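Phospholipase C-beta (PLC-beta) (PDB 3QR0) is a cephalopod phospholipase C of the beta class, a multidomain protein with PH, EF-hand-like, TIM-barrel and C2 modules and a bound calcium ion. Local coordinates at residues Y304-C308 and E309-L313; L147-Q151 and L152-E156. One frame throughout, in Å; residues are numbered along the deposited sequence.

Contact 1 (Y304-C308 and E309-L313)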
# COMPACT_ATOMS: atom_id res chain seq x y z
N TYR A 304 1.17 -27.48 4.23
CA TYR A 304 0.86 -26.68 5.42
C TYR A 304 1.96 -25.65 5.66
O TYR A 304 1.69 -24.46 5.82
CB TYR A 304 0.69 -27.59 6.64
CG TYR A 304 0.24 -26.89 7.91
CD1 TYR A 304 -1.10 -26.87 8.28
CD2 TYR A 304 1.16 -26.26 8.73
CE1 TYR A 304 -1.51 -26.22 9.45
CE2 TYR A 304 0.76 -25.60 9.90
CZ TYR A 304 -0.58 -25.60 10.25
OH TYR A 304 -0.96 -24.96 11.41
N PHE A 305 3.21 -26.10 5.67
CA PHE A 305 4.35 -25.18 5.83
C PHE A 305 4.34 -24.08 4.77
O PHE A 305 4.52 -22.90 5.09
CB PHE A 305 5.70 -25.91 5.72
CG PHE A 305 6.84 -24.97 5.43
CD1 PHE A 305 7.34 -24.15 6.42
CD2 PHE A 305 7.38 -24.87 4.15
CE1 PHE A 305 8.38 -23.26 6.16
CE2 PHE A 305 8.41 -23.99 3.88
CZ PHE A 305 8.91 -23.19 4.88
N LEU A 306 4.15 -24.48 3.52
CA LEU A 306 4.26 -23.55 2.40
C LEU A 306 3.24 -22.42 2.51
O LEU A 306 3.49 -21.32 2.01
CB LEU A 306 4.09 -24.27 1.07
CG LEU A 306 5.23 -25.20 0.63
CD1 LEU A 306 4.78 -26.03 -0.56
CD2 LEU A 306 6.49 -24.41 0.30
N MET A 307 2.13 -22.70 3.18
CA MET A 307 1.05 -21.74 3.36
C MET A 307 1.11 -20.99 4.69
O MET A 307 0.35 -20.05 4.87
CB MET A 307 -0.30 -22.46 3.32
CG MET A 307 -0.67 -23.08 1.99
SD MET A 307 -2.06 -24.21 2.19
CE MET A 307 -3.37 -23.09 2.66
N CYS A 308 1.97 -21.41 5.61
CA CYS A 308 1.96 -20.86 6.97
C CYS A 308 2.87 -19.64 7.10
O CYS A 308 3.58 -19.28 6.17
CB CYS A 308 2.34 -21.93 8.01
SG CYS A 308 4.10 -22.25 8.20
N GLU A 309 2.82 -18.99 8.26
CA GLU A 309 3.60 -17.77 8.51
C GLU A 309 5.11 -17.97 8.39
O GLU A 309 5.83 -17.04 8.01
CB GLU A 309 3.26 -17.16 9.87
CG GLU A 309 1.89 -16.47 9.93
CD GLU A 309 1.69 -15.51 8.77
OE1 GLU A 309 2.50 -14.56 8.63
OE2 GLU A 309 0.73 -15.72 7.99
N GLU A 310 5.60 -19.16 8.72
CA GLU A 310 7.03 -19.47 8.60
C GLU A 310 7.54 -19.25 7.17
O GLU A 310 8.70 -18.88 6.98
CB GLU A 310 7.30 -20.92 9.01
CG GLU A 310 8.77 -21.22 9.30
CD GLU A 310 9.27 -20.57 10.58
OE1 GLU A 310 8.50 -20.51 11.56
OE2 GLU A 310 10.43 -20.11 10.59
N ASN A 311 6.66 -19.49 6.19
CA ASN A 311 7.00 -19.31 4.77
C ASN A 311 6.43 -18.03 4.16
O ASN A 311 6.39 -17.90 2.94
CB ASN A 311 6.52 -20.51 3.95
CG ASN A 311 7.26 -20.64 2.62
OD1 ASN A 311 8.48 -20.49 2.58
ND2 ASN A 311 6.52 -20.88 1.54
N ASN A 312 6.03 -17.07 5.00
CA ASN A 312 5.54 -15.77 4.52
C ASN A 312 6.58 -15.10 3.62
O ASN A 312 7.75 -14.99 3.98
CB ASN A 312 5.17 -14.87 5.71
CG ASN A 312 4.26 -13.69 5.31
OD1 ASN A 312 4.50 -13.01 4.33
ND2 ASN A 312 3.22 -13.46 6.11
N LEU A 313 6.14 -14.67 2.43
CA LEU A 313 7.04 -14.04 1.48
C LEU A 313 7.55 -12.67 1.97
O LEU A 313 8.62 -12.24 1.59
CB LEU A 313 6.37 -13.90 0.10
CG LEU A 313 5.42 -12.71 -0.11
CD1 LEU A 313 6.20 -11.42 -0.39
CD2 LEU A 313 4.47 -13.00 -1.26
O HOH W 1 -0.31 -18.01 7.53
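Asn311 lays its CB over one face of the Phe305 ring, a CH-pi contact 4.0 Å from the centroid. It does so in the turn that follows helix 299-307 of the EF-hand-like region. The ring and the Asn311 amide planes are 36° apart. Glu310 meets the same ring at its edge, with CG 3.8 Å from Phe305 CE1. The carboxylate of Glu310 continues to Tyr271. Phe253 and Leu254 of helix 247-257 also pack on Phe305.

The amide of Asn311 bonds back to the end region of helix 299-307. With its CG turned opposite the backbone N (chi1 -159°), ND2 donates to Leu306 O at 3.1 Å. This bond is nearly straight, 174° at the hydrogen, and the acceptor lies in the amide plane. Leu306 O has a second partner in His747. The same amide also bonds Gln258, just past helix 247-257, through OD1, and Tyr745 O through ND2.

Cys308 SG lies 3.6 Å from Glu310 CB. Asn311 N donates to Cys308 O. Farther along, Asn312 ND2 donates to Glu309 OE1 on its syn side, at 2.8 Å.

Contact 2 (L147-Q151 and L152-E156)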
# COMPACT_ATOMS: atom_id res chain seq x y z
N LEU A 147 -2.54 -7.62 7.58
CA LEU A 147 -2.54 -7.26 6.17
C LEU A 147 -1.57 -8.08 5.30
O LEU A 147 -1.75 -8.15 4.09
CB LEU A 147 -2.22 -5.77 6.02
CG LEU A 147 -3.29 -4.81 6.54
CD1 LEU A 147 -2.77 -3.37 6.49
CD2 LEU A 147 -4.59 -4.97 5.75
N ASN A 148 -0.56 -8.69 5.93
CA ASN A 148 0.45 -9.47 5.21
C ASN A 148 0.42 -10.97 5.45
O ASN A 148 1.37 -11.67 5.09
CB ASN A 148 1.84 -8.93 5.57
CG ASN A 148 2.16 -7.66 4.85
OD1 ASN A 148 2.77 -7.69 3.80
ND2 ASN A 148 1.71 -6.53 5.38
N LYS A 149 -0.66 -11.49 6.03
CA LYS A 149 -0.68 -12.90 6.39
C LYS A 149 -0.69 -13.81 5.16
O LYS A 149 -1.17 -13.43 4.08
CB LYS A 149 -1.84 -13.23 7.34
CG LYS A 149 -3.23 -13.06 6.78
CD LYS A 149 -4.25 -13.10 7.91
CE LYS A 149 -5.61 -12.60 7.48
NZ LYS A 149 -5.55 -11.21 6.94
N ASN A 150 -0.13 -15.00 5.33
CA ASN A 150 -0.01 -15.97 4.25
C ASN A 150 -1.36 -16.67 4.08
O ASN A 150 -2.30 -16.39 4.82
CB ASN A 150 1.13 -16.97 4.58
CG ASN A 150 1.70 -17.66 3.34
OD1 ASN A 150 1.20 -17.46 2.22
ND2 ASN A 150 2.73 -18.47 3.53
N GLN A 151 -1.45 -17.57 3.11
CA GLN A 151 -2.73 -18.20 2.77
C GLN A 151 -3.38 -18.99 3.92
O GLN A 151 -4.60 -18.97 4.05
CB GLN A 151 -2.59 -19.10 1.54
CG GLN A 151 -3.92 -19.44 0.90
CD GLN A 151 -3.76 -20.30 -0.34
OE1 GLN A 151 -4.21 -21.45 -0.37
NE2 GLN A 151 -3.11 -19.75 -1.36
N LEU A 152 -2.57 -19.68 4.74
CA LEU A 152 -3.11 -20.39 5.91
C LEU A 152 -3.78 -19.43 6.89
O LEU A 152 -4.82 -19.75 7.47
CB LEU A 152 -2.02 -21.19 6.64
CG LEU A 152 -2.50 -22.12 7.76
CD1 LEU A 152 -3.32 -23.28 7.19
CD2 LEU A 152 -1.32 -22.65 8.57
N GLY A 153 -3.18 -18.26 7.07
CA GLY A 153 -3.80 -17.19 7.86
C GLY A 153 -5.13 -16.72 7.29
O GLY A 153 -6.06 -16.41 8.05
N GLU A 154 -5.23 -16.66 5.97
CA GLU A 154 -6.49 -16.29 5.32
C GLU A 154 -7.53 -17.40 5.44
O GLU A 154 -8.73 -17.13 5.49
CB GLU A 154 -6.28 -15.93 3.85
CG GLU A 154 -5.58 -14.59 3.63
CD GLU A 154 -6.44 -13.38 4.02
OE1 GLU A 154 -7.65 -13.52 4.30
OE2 GLU A 154 -5.88 -12.26 4.07
N TRP A 155 -7.06 -18.65 5.48
CA TRP A 155 -7.93 -19.79 5.69
C TRP A 155 -8.48 -19.74 7.12
O TRP A 155 -9.66 -20.02 7.34
CB TRP A 155 -7.17 -21.09 5.45
CG TRP A 155 -8.04 -22.28 5.23
CD1 TRP A 155 -8.07 -23.42 5.98
CD2 TRP A 155 -9.00 -22.46 4.18
NE1 TRP A 155 -9.00 -24.30 5.46
CE2 TRP A 155 -9.58 -23.73 4.36
CE3 TRP A 155 -9.43 -21.66 3.12
CZ2 TRP A 155 -10.57 -24.23 3.52
CZ3 TRP A 155 -10.41 -22.16 2.27
CH2 TRP A 155 -10.97 -23.44 2.48
N GLU A 156 -7.63 -19.37 8.07
CA GLU A 156 -8.03 -19.19 9.46
C GLU A 156 -9.03 -18.03 9.63
O GLU A 156 -9.95 -18.11 10.44
CB GLU A 156 -6.81 -18.98 10.36
CG GLU A 156 -7.11 -19.02 11.85
CD GLU A 156 -5.90 -18.69 12.71
OE1 GLU A 156 -5.15 -17.76 12.36
OE2 GLU A 156 -5.73 -19.34 13.76
O HOH W 2 -3.52 -11.14 3.72
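The carboxylate of Glu154 receives Lys149 NZ from above its plane, 60° out of it, in a salt bridge of 3.1 Å to OE2. Lys149 CE lies near the same oxygen, 3.4 Å from OE2. A water lies 2.6 Å from Glu154 OE2. The two side chains cross at about a right angle. The indole of Trp155 reaches beyond the contact, stacks with the Phe218 ring and gives NE1 to Phe218 O.

The lysine reaches the carboxylate by lying over the first helical turn. Its CG sits between the backbone N and the carbonyl carbon (chi1 65°), and the chain runs extended until it bends at the last torsion. On the way CD passes 3.8 Å from Gly153 O. At its end NZ also bonds to Ser146 O, so the ammonium group links the salt bridge to the end of the preceding helix. The carboxylate and the Ser146 carbonyl would probably stabilise the charged ammonium group.

Backbone bonds start the helix. Glu154 N donates to Asn150 O at 3.2 Å. Trp155 N follows with Gln151 O. Asn150 stands at the N-cap, but its side chain makes no capping bond. Its OD1 accepts the adjacent Gln151 N, at 2.8 Å and from above its carbonyl plane. Gln151 bonds Tyr222 and Gln660.

This is the N-terminus of an alpha-helix with Asn150 at the N-cap. The helix, 151-165, follows the short helix 144-147 and packs through Leu152 on helices 215-225 and 299-307.

Contacts 1 and 2 are both buried, with centres about 9 Å apart. Contact 1 ends a helix and contact 2 begins one. The first relies on an aromatic face and an amide bonded to a backbone carbonyl. The second relies on a salt bridge beside a helix start. The two also touch directly. Asn312 ND2 lies 2.8 Å from Asn148 O and probably bonds to it. Glu309 OE2 probably accepts Asn150 N, and Asn150 ND2 bonds Cys308 O. Leu152 and Met307 share backbone bonding. The loop before helix 151-165 is thus joined to the turn after helix 299-307. His747 of strand 746-751 touches both.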